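Local coordinates for protein aminoglycoside N(3)-acetyltransferase, AAC(3)-IVa (PDB 6MN3) that probably confers resistance to 2-deoxystreptamine antibiotics such as gentamicin and apramycin by acetylating their 3-amino group with acetyl-CoA, at residues S206-G211 and R219-R224; L17-T22 and Q141-G146. One frame throughout, in Å; residues are numbered along the deposited sequence.

Contact 1 (S206-G211 and R219-R224); sequences SLQKEG and RLIRSR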
loop_
_atom_site.group_PDB
_atom_site.type_symbol
_atom_site.label_atom_id
_atom_site.label_comp_id
_atom_site.label_asym_id
_atom_site.label_seq_id
_atom_site.Cartn_x
_atom_site.Cartn_y
_atom_site.Cartn_z
ATOM N N SER A 206 -20.372 2.698 4.535
ATOM C CA SER A 206 -19.937 2.421 5.906
ATOM C C SER A 206 -18.849 1.352 5.950
ATOM O O SER A 206 -18.755 0.588 6.914
ATOM C CB SER A 206 -21.116 2.023 6.799
ATOM O OG SER A 206 -22.120 3.022 6.789
ATOM N N LEU A 207 -18.015 1.295 4.913
ATOM C CA LEU A 207 -16.934 0.325 4.824
ATOM C C LEU A 207 -15.577 0.913 5.180
ATOM O O LEU A 207 -14.581 0.181 5.183
ATOM C CB LEU A 207 -16.874 -0.270 3.415
ATOM C CG LEU A 207 -18.164 -0.878 2.872
ATOM C CD1 LEU A 207 -17.961 -1.366 1.444
ATOM C CD2 LEU A 207 -18.640 -2.006 3.772
ATOM N N GLN A 208 -15.506 2.207 5.472
ATOM C CA GLN A 208 -14.251 2.872 5.794
ATOM C C GLN A 208 -14.359 3.476 7.185
ATOM O O GLN A 208 -15.232 4.314 7.439
ATOM C CB GLN A 208 -13.921 3.947 4.757
ATOM C CG GLN A 208 -12.737 4.824 5.121
ATOM C CD GLN A 208 -12.360 5.784 4.009
ATOM O OE1 GLN A 208 -11.656 5.416 3.068
ATOM N NE2 GLN A 208 -12.825 7.025 4.112
ATOM N N LYS A 209 -13.486 3.036 8.085
ATOM C CA LYS A 209 -13.378 3.624 9.411
ATOM C C LYS A 209 -12.388 4.779 9.374
ATOM O O LYS A 209 -11.339 4.695 8.728
ATOM C CB LYS A 209 -12.934 2.576 10.432
ATOM C CG LYS A 209 -14.088 1.842 11.090
ATOM C CD LYS A 209 -13.828 0.352 11.171
ATOM C CE LYS A 209 -15.036 -0.379 11.734
ATOM N NZ LYS A 209 -14.812 -1.849 11.814
ATOM N N GLU A 210 -12.731 5.863 10.058
ATOM C CA GLU A 210 -11.923 7.073 10.042
ATOM C C GLU A 210 -11.676 7.542 11.465
ATOM O O GLU A 210 -12.543 7.409 12.334
ATOM C CB GLU A 210 -12.599 8.188 9.238
ATOM C CG GLU A 210 -12.867 7.835 7.787
ATOM C CD GLU A 210 -13.554 8.956 7.035
ATOM O OE1 GLU A 210 -13.964 9.944 7.680
ATOM O OE2 GLU A 210 -13.680 8.851 5.798
ATOM N N GLY A 211 -10.489 8.090 11.693
ATOM C CA GLY A 211 -10.110 8.582 12.992
ATOM C C GLY A 211 -8.671 9.046 13.011
ATOM O O GLY A 211 -7.953 8.970 12.009
ATOM N N ARG A 219 -7.371 6.248 7.746
ATOM C CA ARG A 219 -8.489 5.541 7.140
ATOM C C ARG A 219 -8.189 4.054 7.148
ATOM O O ARG A 219 -7.081 3.639 6.794
ATOM C CB ARG A 219 -8.747 6.033 5.713
ATOM C CG ARG A 219 -9.599 7.288 5.662
ATOM C CD ARG A 219 -9.587 7.919 4.287
ATOM N NE ARG A 219 -8.381 8.700 4.052
ATOM C CZ ARG A 219 -8.304 9.712 3.195
ATOM N NH1 ARG A 219 -9.370 10.070 2.493
ATOM N NH2 ARG A 219 -7.163 10.368 3.043
ATOM N N LEU A 220 -9.175 3.256 7.553
ATOM C CA LEU A 220 -9.009 1.816 7.707
ATOM C C LEU A 220 -10.141 1.106 6.981
ATOM O O LEU A 220 -11.315 1.316 7.304
ATOM C CB LEU A 220 -8.987 1.428 9.185
ATOM C CG LEU A 220 -8.894 -0.065 9.493
ATOM C CD1 LEU A 220 -7.550 -0.622 9.056
ATOM C CD2 LEU A 220 -9.123 -0.295 10.970
ATOM N N ILE A 221 -9.789 0.273 6.003
ATOM C CA ILE A 221 -10.753 -0.442 5.174
ATOM C C ILE A 221 -10.300 -1.888 5.042
ATOM O O ILE A 221 -9.105 -2.161 4.889
ATOM C CB ILE A 221 -10.904 0.191 3.771
ATOM C CG1 ILE A 221 -10.907 1.722 3.840
ATOM C CG2 ILE A 221 -12.165 -0.314 3.093
ATOM C CD1 ILE A 221 -9.564 2.354 3.513
ATOM N N ARG A 222 -11.256 -2.815 5.099
ATOM C CA ARG A 222 -10.951 -4.209 4.812
ATOM C C ARG A 222 -10.512 -4.357 3.361
ATOM O O ARG A 222 -11.133 -3.796 2.453
ATOM C CB ARG A 222 -12.168 -5.087 5.087
ATOM C CG ARG A 222 -12.328 -5.498 6.540
ATOM C CD ARG A 222 -13.693 -6.127 6.780
ATOM N NE ARG A 222 -14.129 -6.937 5.645
ATOM C CZ ARG A 222 -13.883 -8.237 5.518
ATOM N NH1 ARG A 222 -13.205 -8.879 6.459
ATOM N NH2 ARG A 222 -14.316 -8.893 4.451
ATOM N N SER A 223 -9.432 -5.113 3.146
ATOM C CA SER A 223 -8.921 -5.306 1.792
ATOM C C SER A 223 -9.990 -5.880 0.869
ATOM O O SER A 223 -10.081 -5.492 -0.302
ATOM C CB SER A 223 -7.695 -6.216 1.819
ATOM O OG SER A 223 -7.305 -6.578 0.506
ATOM N N ARG A 224 -10.810 -6.802 1.377
ATOM C CA ARG A 224 -11.872 -7.373 0.555
ATOM C C ARG A 224 -12.913 -6.327 0.175
ATOM O O ARG A 224 -13.472 -6.383 -0.927
ATOM C CB ARG A 224 -12.533 -8.543 1.285
ATOM C CG ARG A 224 -11.581 -9.680 1.621
ATOM C CD ARG A 224 -11.775 -10.863 0.690
ATOM N NE ARG A 224 -10.980 -12.018 1.099
ATOM C CZ ARG A 224 -11.369 -12.911 2.004
ATOM N NH1 ARG A 224 -12.546 -12.788 2.601
ATOM N NH2 ARG A 224 -10.579 -13.930 2.313
HETATM O O HOH W 1 -13.938 -2.543 5.619
#
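The β hairpin of strands 208-213 and 216-222 holds this contact, in which Lys209 faces Leu220 as an antiparallel hydrogen-bonded pair; the two short strand axes run at 162° and approach to 4.6 Å. Lys209 N donates to Leu220 O at 2.9 Å, and Leu220 N returns the bond to Lys209 O at 2.9 Å. Where the strands part, a water takes over: it accepts from Arg222 N and donates to Leu207 O, which also touches Ile221 CG2 at 3.2 Å. On the face carrying Gln208, Glu210, Arg219 and Ile221, the extended Gln208 chain (CG anti to the backbone N, chi1 172°) brings its amide over the aliphatic part of Arg219, with Gln208 NE2 3.4 Å from Arg219 CD. The amide and guanidinium planes are 71° apart, so the groups do not stack. Gln208 NE2 also reaches Glu210 OE2 at 2.6 Å, on the anti lone pair, while Glu210 CG lies alongside Arg219 CG at 3.9 Å. Asp199 on helix 197-204 accepts from Gln208 NE2 and forms a salt bridge with Arg219 NH1; His149 NE2 bonds Gln208 OE1. Reciprocal N-H···O bonds between successive strands are characteristic of an antiparallel β hairpin, here with strand 208-213 outermost in the mixed sheet of this chain.

Contact 2 (L17-T22 and Q141-G146); sequences LNLGVT and QVLLLG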
loop_
_atom_site.group_PDB
_atom_site.type_symbol
_atom_site.label_atom_id
_atom_site.label_comp_id
_atom_site.label_asym_id
_atom_site.label_seq_id
_atom_site.Cartn_x
_atom_site.Cartn_y
_atom_site.Cartn_z
ATOM N N LEU A 17 -6.523 0.876 18.009
ATOM C CA LEU A 17 -7.611 -0.017 18.389
ATOM C C LEU A 17 -8.961 0.672 18.235
ATOM O O LEU A 17 -9.921 0.064 17.749
ATOM C CB LEU A 17 -7.411 -0.508 19.824
ATOM C CG LEU A 17 -6.249 -1.484 20.024
ATOM C CD1 LEU A 17 -5.980 -1.711 21.502
ATOM C CD2 LEU A 17 -6.525 -2.802 19.319
ATOM N N ASN A 18 -9.052 1.942 18.642
ATOM C CA ASN A 18 -10.288 2.693 18.451
ATOM C C ASN A 18 -10.615 2.856 16.973
ATOM O O ASN A 18 -11.791 2.863 16.592
ATOM C CB ASN A 18 -10.183 4.065 19.114
ATOM C CG ASN A 18 -10.293 3.992 20.615
ATOM O OD1 ASN A 18 -10.971 3.118 21.155
ATOM N ND2 ASN A 18 -9.628 4.913 21.303
ATOM N N LEU A 19 -9.589 2.998 16.131
ATOM C CA LEU A 19 -9.820 3.073 14.695
ATOM C C LEU A 19 -10.428 1.778 14.169
ATOM O O LEU A 19 -11.262 1.800 13.258
ATOM C CB LEU A 19 -8.509 3.389 13.979
ATOM C CG LEU A 19 -8.604 3.719 12.495
ATOM C CD1 LEU A 19 -9.513 4.918 12.280
ATOM C CD2 LEU A 19 -7.218 3.981 11.949
ATOM N N GLY A 20 -10.025 0.639 14.732
ATOM C CA GLY A 20 -10.633 -0.630 14.379
ATOM C C GLY A 20 -9.659 -1.705 13.944
ATOM O O GLY A 20 -10.075 -2.739 13.414
ATOM N N VAL A 21 -8.360 -1.470 14.145
ATOM C CA VAL A 21 -7.355 -2.466 13.787
ATOM C C VAL A 21 -7.637 -3.763 14.533
ATOM O O VAL A 21 -7.923 -3.757 15.737
ATOM C CB VAL A 21 -5.947 -1.934 14.089
ATOM C CG1 VAL A 21 -4.905 -3.025 13.891
ATOM C CG2 VAL A 21 -5.635 -0.743 13.206
ATOM N N THR A 22 -7.574 -4.883 13.814
ATOM C CA THR A 22 -7.913 -6.179 14.386
ATOM C C THR A 22 -6.668 -6.817 14.989
ATOM O O THR A 22 -5.724 -7.128 14.245
ATOM C CB THR A 22 -8.507 -7.092 13.323
ATOM O OG1 THR A 22 -9.597 -6.428 12.677
ATOM C CG2 THR A 22 -9.007 -8.391 13.949
ATOM N N GLN A 141 -6.525 -6.050 6.619
ATOM C CA GLN A 141 -6.977 -4.672 6.707
ATOM C C GLN A 141 -5.940 -3.758 6.068
ATOM O O GLN A 141 -4.735 -4.011 6.142
ATOM C CB GLN A 141 -7.203 -4.253 8.162
ATOM C CG GLN A 141 -8.426 -4.864 8.820
ATOM C CD GLN A 141 -8.556 -4.456 10.276
ATOM O OE1 GLN A 141 -7.669 -4.719 11.089
ATOM N NE2 GLN A 141 -9.662 -3.800 10.612
ATOM N N VAL A 142 -6.420 -2.690 5.438
ATOM C CA VAL A 142 -5.559 -1.693 4.811
ATOM C C VAL A 142 -5.690 -0.401 5.602
ATOM O O VAL A 142 -6.792 0.145 5.742
ATOM C CB VAL A 142 -5.915 -1.475 3.333
ATOM C CG1 VAL A 142 -5.021 -0.405 2.730
ATOM C CG2 VAL A 142 -5.781 -2.779 2.558
ATOM N N LEU A 143 -4.570 0.082 6.121
ATOM C CA LEU A 143 -4.529 1.297 6.924
ATOM C C LEU A 143 -3.881 2.394 6.091
ATOM O O LEU A 143 -2.701 2.297 5.736
ATOM C CB LEU A 143 -3.765 1.063 8.223
ATOM C CG LEU A 143 -3.542 2.300 9.095
ATOM C CD1 LEU A 143 -4.872 2.950 9.438
ATOM C CD2 LEU A 143 -2.771 1.940 10.359
ATOM N N LEU A 144 -4.655 3.426 5.770
ATOM C CA LEU A 144 -4.138 4.613 5.100
ATOM C C LEU A 144 -3.782 5.631 6.177
ATOM O O LEU A 144 -4.669 6.228 6.795
ATOM C CB LEU A 144 -5.164 5.172 4.118
ATOM C CG LEU A 144 -5.648 4.216 3.026
ATOM C CD1 LEU A 144 -6.444 4.974 1.976
ATOM C CD2 LEU A 144 -4.478 3.483 2.388
ATOM N N LEU A 145 -2.487 5.822 6.403
ATOM C CA LEU A 145 -1.977 6.577 7.544
ATOM C C LEU A 145 -1.415 7.908 7.048
ATOM O O LEU A 145 -0.251 8.003 6.658
ATOM C CB LEU A 145 -0.922 5.760 8.283
ATOM C CG LEU A 145 -0.538 6.243 9.676
ATOM C CD1 LEU A 145 -1.786 6.618 10.443
ATOM C CD2 LEU A 145 0.247 5.168 10.408
ATOM N N GLY A 146 -2.251 8.942 7.078
ATOM C CA GLY A 146 -1.822 10.246 6.616
ATOM C C GLY A 146 -1.659 10.362 5.120
ATOM O O GLY A 146 -0.992 11.288 4.649
#
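Gln141 meets the turn after helix 9-19 through both ends of its side-chain amide. NE2 donates to Gly20 O at 3.0 Å in a nearly straight bond (175° at the hydrogen); the acceptor lies in the amide plane, although the donor sits above the plane of the Gly20 carbonyl. In the other direction, Thr22 N donates to Gln141 OE1 at 2.7 Å, on a lone pair in the carbonyl plane. Thr22 OG1 also comes within 3.0 Å of Gln141 OE1, but that bond is at most weak. Two backbone groups, one on each side of Val21, thus restrain the rotation of the amide. With its chain extended beyond CG (chi2 177°), Gln141 spans the gap to the turn, where even the nearest CA atoms, those of Val21 and Gln141, are 7.4 Å apart. Apolar contact follows farther along the strand, Leu19 CD2 meeting Leu143 CD1 at 3.6 Å. The turn itself is shaped by a Schellman motif with Gly20 at C-prime and positive phi, in which Gly20 N bonds Leu17 O. Around this join, Leu19 packs on Leu220 of strand 216-222, Val21 on Leu27 of strand 26-31, and both Val21 and Leu143 on helix 42-54.

From the N terminus, 17-22 takes in the last turn of helix 9-19 and the residues that follow, and contact 2 closes a loop of 118 intervening residues when the chain returns as strand 141-145. Contact 1 follows in series, closing a hairpin with 7 residues between its segments; the two loops neither nest nor cross. Strands 141-145 and 216-222 are antiparallel neighbours in the mixed sheet, with probable hydrogen bonds from Leu144 N to Arg219 O and from Val142 N to Ile221 O. The contact centres are about 7 Å apart, and Leu220 CD2 packs 3.3 Å from Gly20 C. Together, the contacts join the end of helix 9-19 and the hairpin to strand 141-145 of one mixed sheet.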